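Local coordinates for regulatory protein BlaR1 (Bacillus licheniformis, PDB 1NRF) that probably senses beta-lactam antibiotics at the cell surface, where acylation of a serine in this C-terminal domain starts a signal passed to the cytoplasm, at residues F31-G36 and A244-S249; K118-I123 and D147-G152; F40-K45 and I164-Y169. One frame throughout, in Å; residues are numbered along the deposited sequence.

Interaction 1. Residues F31-G36 and A244-S249; sequences FSASGG and AEIALS
With CG anti to the carbonyl carbon (chi1 -65°), Phe31 sends its ring toward Ile246, whose CG1 takes the matching torsion (chi1 -67°) and leads an extended chain back past the ring. The two side chains slide by one another in opposite directions. Their closest pair is Phe31 CD2 with Ile246 CG1, at 3.5 Å, while Ile246 CD1 lies 4.0 Å from Phe31 CD2. One residue earlier on the helix, Glu245 crosses the far end of the same ring at about a right angle: its CB stands 3.6 Å from Phe31 CZ. The chain of Glu245 then bends at chi2 and carries the carboxylate past CZ and CE1, with its plane inclined 63° to the ring. The contact is mostly carbon against ring carbon, and no hydrogen bond spans it.

In the penicillin-binding-protein fold of this sensor domain, the C-terminal helix 239-253 packs against the central sheet, and here it also meets the short helix 25-29. That helix ends in a Schellman motif with Ser32, at positive phi, as its C-prime residue, and Ala33 follows, leading into the strand. Ala33 CB reaches Ile246 CD1 more loosely, at 4.5 Å. Ile246 also touches Phe28 of helix 25-29 and Ile232 of strand 225-234, which places it between helix and sheet, while Ser249 OG bonds back to Ile246 O at 2.8 Å.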
loop_
_atom_site.group_PDB
_atom_site.type_symbol
_atom_site.label_atom_id
_atom_site.label_comp_id
_atom_site.label_asym_id
_atom_site.label_seq_id
_atom_site.Cartn_x
_atom_site.Cartn_y
_atom_site.Cartn_z
ATOM N N PHE A 31 -3.595 -9.780 17.819
ATOM C CA PHE A 31 -2.529 -10.340 16.999
ATOM C C PHE A 31 -1.159 -10.131 17.623
ATOM O O PHE A 31 -0.141 -10.177 16.932
ATOM C CB PHE A 31 -2.592 -9.723 15.602
ATOM C CG PHE A 31 -3.845 -10.083 14.858
ATOM C CD1 PHE A 31 -3.924 -11.271 14.140
ATOM C CD2 PHE A 31 -4.980 -9.279 14.951
ATOM C CE1 PHE A 31 -5.113 -11.662 13.533
ATOM C CE2 PHE A 31 -6.174 -9.659 14.350
ATOM C CZ PHE A 31 -6.242 -10.855 13.638
ATOM N N SER A 32 -1.146 -9.915 18.936
ATOM C CA SER A 32 0.094 -9.700 19.670
ATOM C C SER A 32 0.932 -8.648 18.955
ATOM O O SER A 32 2.160 -8.764 18.861
ATOM C CB SER A 32 0.880 -11.012 19.780
ATOM O OG SER A 32 0.186 -11.948 20.585
ATOM N N ALA A 33 0.257 -7.614 18.462
ATOM C CA ALA A 33 0.927 -6.546 17.732
ATOM C C ALA A 33 0.641 -5.150 18.269
ATOM O O ALA A 33 -0.304 -4.933 19.031
ATOM C CB ALA A 33 0.533 -6.611 16.261
ATOM N N SER A 34 1.478 -4.208 17.852
ATOM C CA SER A 34 1.324 -2.808 18.213
ATOM C C SER A 34 1.466 -2.058 16.893
ATOM O O SER A 34 2.129 -2.532 15.975
ATOM C CB SER A 34 2.404 -2.363 19.218
ATOM O OG SER A 34 3.661 -2.137 18.606
ATOM N N GLY A 35 0.829 -0.903 16.786
ATOM C CA GLY A 35 0.913 -0.152 15.551
ATOM C C GLY A 35 -0.044 1.020 15.515
ATOM O O GLY A 35 -0.421 1.568 16.555
ATOM N N GLY A 36 -0.445 1.407 14.312
ATOM C CA GLY A 36 -1.339 2.533 14.187
ATOM C C GLY A 36 -2.438 2.335 13.176
ATOM O O GLY A 36 -2.432 1.379 12.392
ATOM N N ALA A 244 -3.828 -6.535 7.830
ATOM C CA ALA A 244 -5.038 -6.445 7.027
ATOM C C ALA A 244 -6.213 -6.831 7.916
ATOM O O ALA A 244 -7.227 -6.127 7.970
ATOM C CB ALA A 244 -4.950 -7.375 5.833
ATOM N N GLU A 245 -6.062 -7.950 8.619
ATOM C CA GLU A 245 -7.097 -8.425 9.524
ATOM C C GLU A 245 -7.448 -7.362 10.559
ATOM O O GLU A 245 -8.621 -7.138 10.839
ATOM C CB GLU A 245 -6.659 -9.718 10.223
ATOM C CG GLU A 245 -6.679 -10.943 9.314
ATOM C CD GLU A 245 -7.237 -12.188 10.009
ATOM O OE1 GLU A 245 -8.365 -12.110 10.556
ATOM O OE2 GLU A 245 -6.560 -13.245 10.001
ATOM N N ILE A 246 -6.438 -6.707 11.121
ATOM C CA ILE A 246 -6.665 -5.657 12.107
ATOM C C ILE A 246 -7.463 -4.505 11.484
ATOM O O ILE A 246 -8.515 -4.113 11.996
ATOM C CB ILE A 246 -5.334 -5.107 12.642
ATOM C CG1 ILE A 246 -4.621 -6.186 13.456
ATOM C CG2 ILE A 246 -5.580 -3.863 13.480
ATOM C CD1 ILE A 246 -3.210 -5.810 13.908
ATOM N N ALA A 247 -6.961 -3.964 10.380
ATOM C CA ALA A 247 -7.643 -2.866 9.699
ATOM C C ALA A 247 -9.092 -3.233 9.410
ATOM O O ALA A 247 -9.995 -2.420 9.585
ATOM C CB ALA A 247 -6.935 -2.536 8.385
ATOM N N LEU A 248 -9.289 -4.464 8.958
ATOM C CA LEU A 248 -10.606 -4.980 8.605
ATOM C C LEU A 248 -11.569 -5.114 9.786
ATOM O O LEU A 248 -12.759 -4.852 9.646
ATOM C CB LEU A 248 -10.443 -6.327 7.892
ATOM C CG LEU A 248 -10.791 -6.377 6.399
ATOM C CD1 LEU A 248 -10.555 -5.041 5.720
ATOM C CD2 LEU A 248 -9.964 -7.475 5.757
ATOM N N SER A 249 -11.064 -5.516 10.945
ATOM C CA SER A 249 -11.919 -5.643 12.111
ATOM C C SER A 249 -12.317 -4.235 12.523
ATOM O O SER A 249 -13.477 -3.976 12.839
ATOM C CB SER A 249 -11.184 -6.337 13.256
ATOM O OG SER A 249 -10.157 -5.520 13.784
#

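Interaction 2. Residues K118-I123 and D147-G152; sequences KLDRQI and DYWLDG
Asp120 OD2 is gripped by two donors: the hydroxyl of Tyr148, whose OH lies 2.6 Å away, and a water whose oxygen is 2.7 Å from the same OD2. The other carboxylate oxygen, OD1, is bonded to Ser69 OG, so both oxygens of this buried acid have partners. The setting is the helical side of a serine penicillin-recognising fold, in which helix 113-123 faces the loop before helix 158-170, close to what is probably the SxxK motif of this family, Ser63 and Lys66. Ser63 is, by similarity, the residue acylated by the antibiotic. Trp149 is modelled in two conformations; in the one described here its side chain lies about 5 Å from that of Ser63 and touches Lys66.

The Tyr148 hydroxyl reaches OD2 from above the carboxylate plane, 62° out of it, while ring and carboxylate planes differ by only 25°. The tyrosine places its ring by setting CG between the backbone N and the carbonyl carbon (chi1 57°); Phe142 stacks on that ring. A second link passes through the water, which donates to Asp120 OD2 and accepts from Trp149 NE1 at 3.0 Å. NE1 itself stays 3.8 Å from OD2, and water bridges that separation. This water bridge belongs to the same single conformer and should be read with that reserve. There, too, Trp149 CD1 sits 3.4 Å above the Tyr148 ring, over its centre, so the two neighbouring aromatics pack on one another beside the acid. The loop backbone turns at Asp147, whose O accepts from both Leu150 N, at 2.7 Å, and Asp151 N, at 2.8 Å.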
loop_
_atom_site.group_PDB
_atom_site.type_symbol
_atom_site.label_atom_id
_atom_site.label_comp_id
_atom_site.label_asym_id
_atom_site.label_seq_id
_atom_site.Cartn_x
_atom_site.Cartn_y
_atom_site.Cartn_z
ATOM N N LYS A 118 12.038 -6.260 -11.628
ATOM C CA LYS A 118 12.540 -6.250 -12.989
ATOM C C LYS A 118 11.834 -5.143 -13.756
ATOM O O LYS A 118 12.246 -4.767 -14.855
ATOM C CB LYS A 118 12.315 -7.615 -13.653
ATOM C CG LYS A 118 13.013 -8.779 -12.912
ATOM C CD LYS A 118 13.386 -9.966 -13.828
ATOM C CE LYS A 118 12.176 -10.701 -14.402
ATOM N NZ LYS A 118 12.562 -11.901 -15.221
ATOM N N LEU A 119 10.775 -4.613 -13.152
ATOM C CA LEU A 119 9.996 -3.534 -13.748
ATOM C C LEU A 119 10.683 -2.217 -13.394
ATOM O O LEU A 119 10.769 -1.307 -14.217
ATOM C CB LEU A 119 8.573 -3.560 -13.181
ATOM C CG LEU A 119 7.361 -3.328 -14.092
ATOM C CD1 LEU A 119 7.460 -4.183 -15.342
ATOM C CD2 LEU A 119 6.093 -3.658 -13.317
ATOM N N ASP A 120 11.186 -2.136 -12.162
ATOM C CA ASP A 120 11.880 -0.947 -11.666
ATOM C C ASP A 120 13.260 -0.798 -12.304
ATOM O O ASP A 120 13.751 0.316 -12.490
ATOM C CB ASP A 120 12.031 -1.014 -10.133
ATOM C CG ASP A 120 10.759 -0.597 -9.386
ATOM O OD1 ASP A 120 9.705 -0.413 -10.034
ATOM O OD2 ASP A 120 10.814 -0.456 -8.141
ATOM N N ARG A 121 13.882 -1.928 -12.631
ATOM C CA ARG A 121 15.205 -1.932 -13.251
ATOM C C ARG A 121 15.160 -1.460 -14.700
ATOM O O ARG A 121 16.134 -0.902 -15.209
ATOM C CB ARG A 121 15.813 -3.337 -13.184
ATOM C CG ARG A 121 16.203 -3.782 -11.775
ATOM C CD ARG A 121 16.112 -5.293 -11.617
ATOM N NE ARG A 121 16.603 -5.755 -10.317
ATOM C CZ ARG A 121 16.414 -6.984 -9.845
ATOM N NH1 ARG A 121 15.736 -7.872 -10.561
ATOM N NH2 ARG A 121 16.924 -7.335 -8.671
ATOM N N GLN A 122 14.026 -1.679 -15.363
ATOM C CA GLN A 122 13.881 -1.271 -16.751
ATOM C C GLN A 122 13.771 0.253 -16.814
ATOM O O GLN A 122 14.240 0.888 -17.763
ATOM C CB GLN A 122 12.636 -1.925 -17.371
ATOM C CG GLN A 122 12.646 -1.969 -18.901
ATOM C CD GLN A 122 11.462 -2.739 -19.506
ATOM O OE1 GLN A 122 11.103 -3.830 -19.043
ATOM N NE2 GLN A 122 10.866 -2.176 -20.557
ATOM N N ILE A 123 13.168 0.840 -15.784
ATOM C CA ILE A 123 12.996 2.284 -15.734
ATOM C C ILE A 123 14.279 3.010 -15.322
ATOM O O ILE A 123 14.563 4.102 -15.813
ATOM C CB ILE A 123 11.830 2.653 -14.787
ATOM C CG1 ILE A 123 10.537 2.049 -15.336
ATOM C CG2 ILE A 123 11.687 4.166 -14.669
ATOM C CD1 ILE A 123 9.323 2.290 -14.471
ATOM N N ASP A 147 15.847 -2.664 -4.266
ATOM C CA ASP A 147 15.201 -2.729 -2.954
ATOM C C ASP A 147 14.958 -1.451 -2.148
ATOM O O ASP A 147 14.715 -1.529 -0.946
ATOM C CB ASP A 147 15.972 -3.727 -2.074
ATOM C CG ASP A 147 17.377 -4.011 -2.591
ATOM O OD1 ASP A 147 17.501 -4.663 -3.651
ATOM O OD2 ASP A 147 18.357 -3.587 -1.943
ATOM N N TYR A 148 15.004 -0.290 -2.794
ATOM C CA TYR A 148 14.800 0.984 -2.097
ATOM C C TYR A 148 13.523 1.044 -1.273
ATOM O O TYR A 148 13.454 1.758 -0.271
ATOM C CB TYR A 148 14.788 2.154 -3.091
ATOM C CG TYR A 148 13.747 2.063 -4.198
ATOM C CD1 TYR A 148 13.962 1.273 -5.323
ATOM C CD2 TYR A 148 12.568 2.811 -4.138
ATOM C CE1 TYR A 148 13.035 1.232 -6.367
ATOM C CE2 TYR A 148 11.636 2.779 -5.167
ATOM C CZ TYR A 148 11.872 1.990 -6.280
ATOM O OH TYR A 148 10.946 1.952 -7.305
ATOM N N TRP A 149 12.525 0.283 -1.708
ATOM C CA TRP A 149 11.226 0.237 -1.055
ATOM C C TRP A 149 11.123 -0.879 -0.022
ATOM O O TRP A 149 10.044 -1.136 0.523
ATOM C CB TRP A 149 10.136 0.062 -2.115
ATOM C CG TRP A 149 10.466 -1.009 -3.086
ATOM C CD1 TRP A 149 11.271 -0.903 -4.180
ATOM C CD2 TRP A 149 10.074 -2.382 -3.006
ATOM N NE1 TRP A 149 11.413 -2.127 -4.788
ATOM C CE2 TRP A 149 10.688 -3.054 -4.090
ATOM C CE3 TRP A 149 9.265 -3.112 -2.122
ATOM C CZ2 TRP A 149 10.519 -4.424 -4.316
ATOM C CZ3 TRP A 149 9.094 -4.474 -2.345
ATOM C CH2 TRP A 149 9.721 -5.116 -3.435
ATOM N N LEU A 150 12.245 -1.539 0.245
ATOM C CA LEU A 150 12.284 -2.630 1.211
ATOM C C LEU A 150 13.400 -2.507 2.231
ATOM O O LEU A 150 13.223 -2.883 3.389
ATOM C CB LEU A 150 12.426 -3.977 0.493
ATOM C CG LEU A 150 11.162 -4.747 0.100
ATOM C CD1 LEU A 150 11.540 -5.957 -0.750
ATOM C CD2 LEU A 150 10.408 -5.195 1.359
ATOM N N ASP A 151 14.547 -1.982 1.804
ATOM C CA ASP A 151 15.706 -1.853 2.688
ATOM C C ASP A 151 15.649 -0.714 3.705
ATOM O O ASP A 151 16.547 -0.571 4.541
ATOM C CB ASP A 151 16.985 -1.745 1.856
ATOM C CG ASP A 151 17.040 -0.483 1.017
ATOM O OD1 ASP A 151 17.914 -0.437 0.123
ATOM O OD2 ASP A 151 16.232 0.455 1.240
ATOM N N GLY A 152 14.607 0.106 3.635
ATOM C CA GLY A 152 14.494 1.180 4.599
ATOM C C GLY A 152 15.080 2.512 4.193
ATOM O O GLY A 152 15.198 3.417 5.029
HETATM O O HOH W 1 12.156 -2.722 -7.609
#

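Interaction 3. Residues F40-K45 and I164-Y169; sequences FNSNRK and ILKKFY
Phe40, in the last part of strand 33-41, begins the contact by meeting the aliphatic chain of Lys166. Its CG stands opposite the backbone N (chi1 -179°), which brings CE1 up to the lysine chain, 3.8 Å from Lys166 CD and 4.1 Å from Lys166 CE. The ring and the lysine chain pass each other at a slant, the ring also meeting that of Tyr47. Asn41 serves the turn that follows: its OD1 accepts from Arg44 N at 3.1 Å in an Asx motif. That bond is nearly straight at the hydrogen (170°), although the donor lies well above the amide's carbonyl plane. Asn224 ND2 is a further partner of the same oxygen.

Ser42 comes next and faces the end of the lysine. Its OG is 3.8 Å from Lys166 NZ, too long for a hydrogen bond; the hydroxyl's polar partner is Thr225 O. Lys166 runs straight through its first three torsions and bends only at the fourth (chi4 69°), so its methylenes lie by Phe40 while the ammonium turns aside near Ser42; a long, weak ion pair links NZ to Asp170. Beyond Ser42 the turn is tied to the neighbouring loop through Asn43 ND2 and Asp223 O, and it closes with a weak bond of 3.2 Å from Lys45 N to Ser42 O.

The hairpin loop between antiparallel strands 33-41 and 46-50 thus meets helix 158-170 at one end of the sheet. Phe227 of the adjoining strand 225-234 touches both Ser42 and Lys166, while Phe168 of the helix packs on helices 66-76 and 177-187.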
loop_
_atom_site.group_PDB
_atom_site.type_symbol
_atom_site.label_atom_id
_atom_site.label_comp_id
_atom_site.label_asym_id
_atom_site.label_seq_id
_atom_site.Cartn_x
_atom_site.Cartn_y
_atom_site.Cartn_z
ATOM N N PHE A 40 -9.551 8.122 6.785
ATOM C CA PHE A 40 -9.936 9.446 6.307
ATOM C C PHE A 40 -11.294 9.477 5.617
ATOM O O PHE A 40 -11.498 8.816 4.593
ATOM C CB PHE A 40 -8.873 10.012 5.359
ATOM C CG PHE A 40 -9.189 11.399 4.845
ATOM C CD1 PHE A 40 -9.588 11.596 3.517
ATOM C CD2 PHE A 40 -9.111 12.503 5.693
ATOM C CE1 PHE A 40 -9.904 12.875 3.047
ATOM C CE2 PHE A 40 -9.424 13.782 5.233
ATOM C CZ PHE A 40 -9.824 13.968 3.902
ATOM N N ASN A 41 -12.213 10.256 6.191
ATOM C CA ASN A 41 -13.563 10.422 5.655
ATOM C C ASN A 41 -13.557 11.631 4.711
ATOM O O ASN A 41 -13.463 12.773 5.155
ATOM C CB ASN A 41 -14.554 10.658 6.800
ATOM C CG ASN A 41 -16.005 10.598 6.348
ATOM O OD1 ASN A 41 -16.351 11.082 5.267
ATOM N ND2 ASN A 41 -16.864 10.017 7.184
ATOM N N SER A 42 -13.666 11.369 3.414
ATOM C CA SER A 42 -13.639 12.423 2.401
ATOM C C SER A 42 -14.707 13.488 2.587
ATOM O O SER A 42 -14.406 14.684 2.598
ATOM C CB SER A 42 -13.773 11.818 1.001
ATOM O OG SER A 42 -12.728 10.898 0.736
ATOM N N ASN A 43 -15.954 13.049 2.718
ATOM C CA ASN A 43 -17.076 13.963 2.900
ATOM C C ASN A 43 -16.961 14.785 4.172
ATOM O O ASN A 43 -17.206 15.986 4.168
ATOM C CB ASN A 43 -18.400 13.193 2.934
ATOM C CG ASN A 43 -18.743 12.567 1.606
ATOM O OD1 ASN A 43 -18.130 12.879 0.587
ATOM N ND2 ASN A 43 -19.740 11.683 1.606
ATOM N N ARG A 44 -16.600 14.131 5.265
ATOM C CA ARG A 44 -16.467 14.808 6.544
ATOM C C ARG A 44 -15.080 15.422 6.705
ATOM O O ARG A 44 -14.804 16.083 7.713
ATOM C CB ARG A 44 -16.725 13.818 7.684
ATOM C CG ARG A 44 -18.132 13.224 7.705
ATOM C CD ARG A 44 -19.183 14.244 8.149
ATOM N NE ARG A 44 -18.971 14.697 9.526
ATOM C CZ ARG A 44 -19.045 13.912 10.598
ATOM N NH1 ARG A 44 -19.332 12.620 10.470
ATOM N NH2 ARG A 44 -18.823 14.418 11.802
ATOM N N LYS A 45 -14.213 15.214 5.710
ATOM C CA LYS A 45 -12.842 15.728 5.758
ATOM C C LYS A 45 -12.307 15.468 7.166
ATOM O O LYS A 45 -11.679 16.332 7.775
ATOM C CB LYS A 45 -12.813 17.233 5.474
ATOM C CG LYS A 45 -13.488 17.651 4.181
ATOM C CD LYS A 45 -13.276 19.132 3.912
ATOM C CE LYS A 45 -14.210 19.658 2.823
ATOM N NZ LYS A 45 -14.013 19.023 1.480
ATOM N N ILE A 164 -1.491 10.325 0.132
ATOM C CA ILE A 164 -1.067 10.105 -1.248
ATOM C C ILE A 164 -1.988 9.103 -1.954
ATOM O O ILE A 164 -2.182 9.183 -3.166
ATOM C CB ILE A 164 0.450 9.676 -1.331
ATOM C CG1 ILE A 164 0.985 9.972 -2.736
ATOM C CG2 ILE A 164 0.636 8.198 -0.965
ATOM C CD1 ILE A 164 2.499 9.768 -2.884
ATOM N N LEU A 165 -2.574 8.176 -1.198
ATOM C CA LEU A 165 -3.514 7.225 -1.788
ATOM C C LEU A 165 -4.719 8.002 -2.338
ATOM O O LEU A 165 -5.279 7.620 -3.365
ATOM C CB LEU A 165 -3.989 6.203 -0.756
ATOM C CG LEU A 165 -3.295 4.837 -0.705
ATOM C CD1 LEU A 165 -3.729 4.075 0.540
ATOM C CD2 LEU A 165 -3.636 4.042 -1.952
ATOM N N LYS A 166 -5.104 9.090 -1.662
ATOM C CA LYS A 166 -6.231 9.919 -2.103
ATOM C C LYS A 166 -5.834 10.688 -3.365
ATOM O O LYS A 166 -6.635 10.827 -4.299
ATOM C CB LYS A 166 -6.657 10.911 -1.014
ATOM C CG LYS A 166 -7.807 11.827 -1.452
ATOM C CD LYS A 166 -8.184 12.831 -0.388
ATOM C CE LYS A 166 -9.185 13.871 -0.909
ATOM N NZ LYS A 166 -10.542 13.331 -1.189
ATOM N N LYS A 167 -4.601 11.190 -3.385
ATOM C CA LYS A 167 -4.096 11.901 -4.561
ATOM C C LYS A 167 -4.094 10.966 -5.776
ATOM O O LYS A 167 -4.301 11.397 -6.913
ATOM C CB LYS A 167 -2.672 12.417 -4.317
ATOM C CG LYS A 167 -2.618 13.676 -3.488
ATOM C CD LYS A 167 -1.364 14.444 -3.794
ATOM C CE LYS A 167 -1.299 15.714 -2.973
ATOM N NZ LYS A 167 -1.258 15.404 -1.518
ATOM N N PHE A 168 -3.844 9.683 -5.521
ATOM C CA PHE A 168 -3.832 8.680 -6.577
ATOM C C PHE A 168 -5.259 8.413 -7.059
ATOM O O PHE A 168 -5.543 8.428 -8.260
ATOM C CB PHE A 168 -3.215 7.379 -6.059
ATOM C CG PHE A 168 -3.679 6.161 -6.801
ATOM C CD1 PHE A 168 -4.676 5.351 -6.273
ATOM C CD2 PHE A 168 -3.147 5.847 -8.047
ATOM C CE1 PHE A 168 -5.137 4.248 -6.973
ATOM C CE2 PHE A 168 -3.603 4.749 -8.752
ATOM C CZ PHE A 168 -4.601 3.946 -8.214
ATOM N N TYR A 169 -6.140 8.163 -6.099
ATOM C CA TYR A 169 -7.542 7.888 -6.361
ATOM C C TYR A 169 -8.182 9.030 -7.139
ATOM O O TYR A 169 -8.850 8.798 -8.148
ATOM C CB TYR A 169 -8.274 7.697 -5.031
ATOM C CG TYR A 169 -9.728 7.324 -5.171
ATOM C CD1 TYR A 169 -10.108 5.999 -5.404
ATOM C CD2 TYR A 169 -10.726 8.297 -5.103
ATOM C CE1 TYR A 169 -11.445 5.654 -5.567
ATOM C CE2 TYR A 169 -12.069 7.963 -5.267
ATOM C CZ TYR A 169 -12.421 6.639 -5.499
ATOM O OH TYR A 169 -13.745 6.299 -5.662
#

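How the interactions relate
The three contacts are nested along the chain: interaction 2 falls within the loop closed by interaction 3, which itself lies within the loop closed by interaction 1. Interactions 1 and 3 share strand 33-41, one near its start and the other at its end, with centres 21 Å apart. Interaction 2 belongs to the helical side, its centre 27 Å from each of the others and across the chain's centre from both; its nearest atoms are about 12 Å from interaction 3 and about 16 Å from interaction 1. It alone adjoins the probable acylation site at Ser63. Helix 66-76 is touched from both interactions 2 and 3, by Leu119 and Ile123 of the former and by Ile164 of the latter.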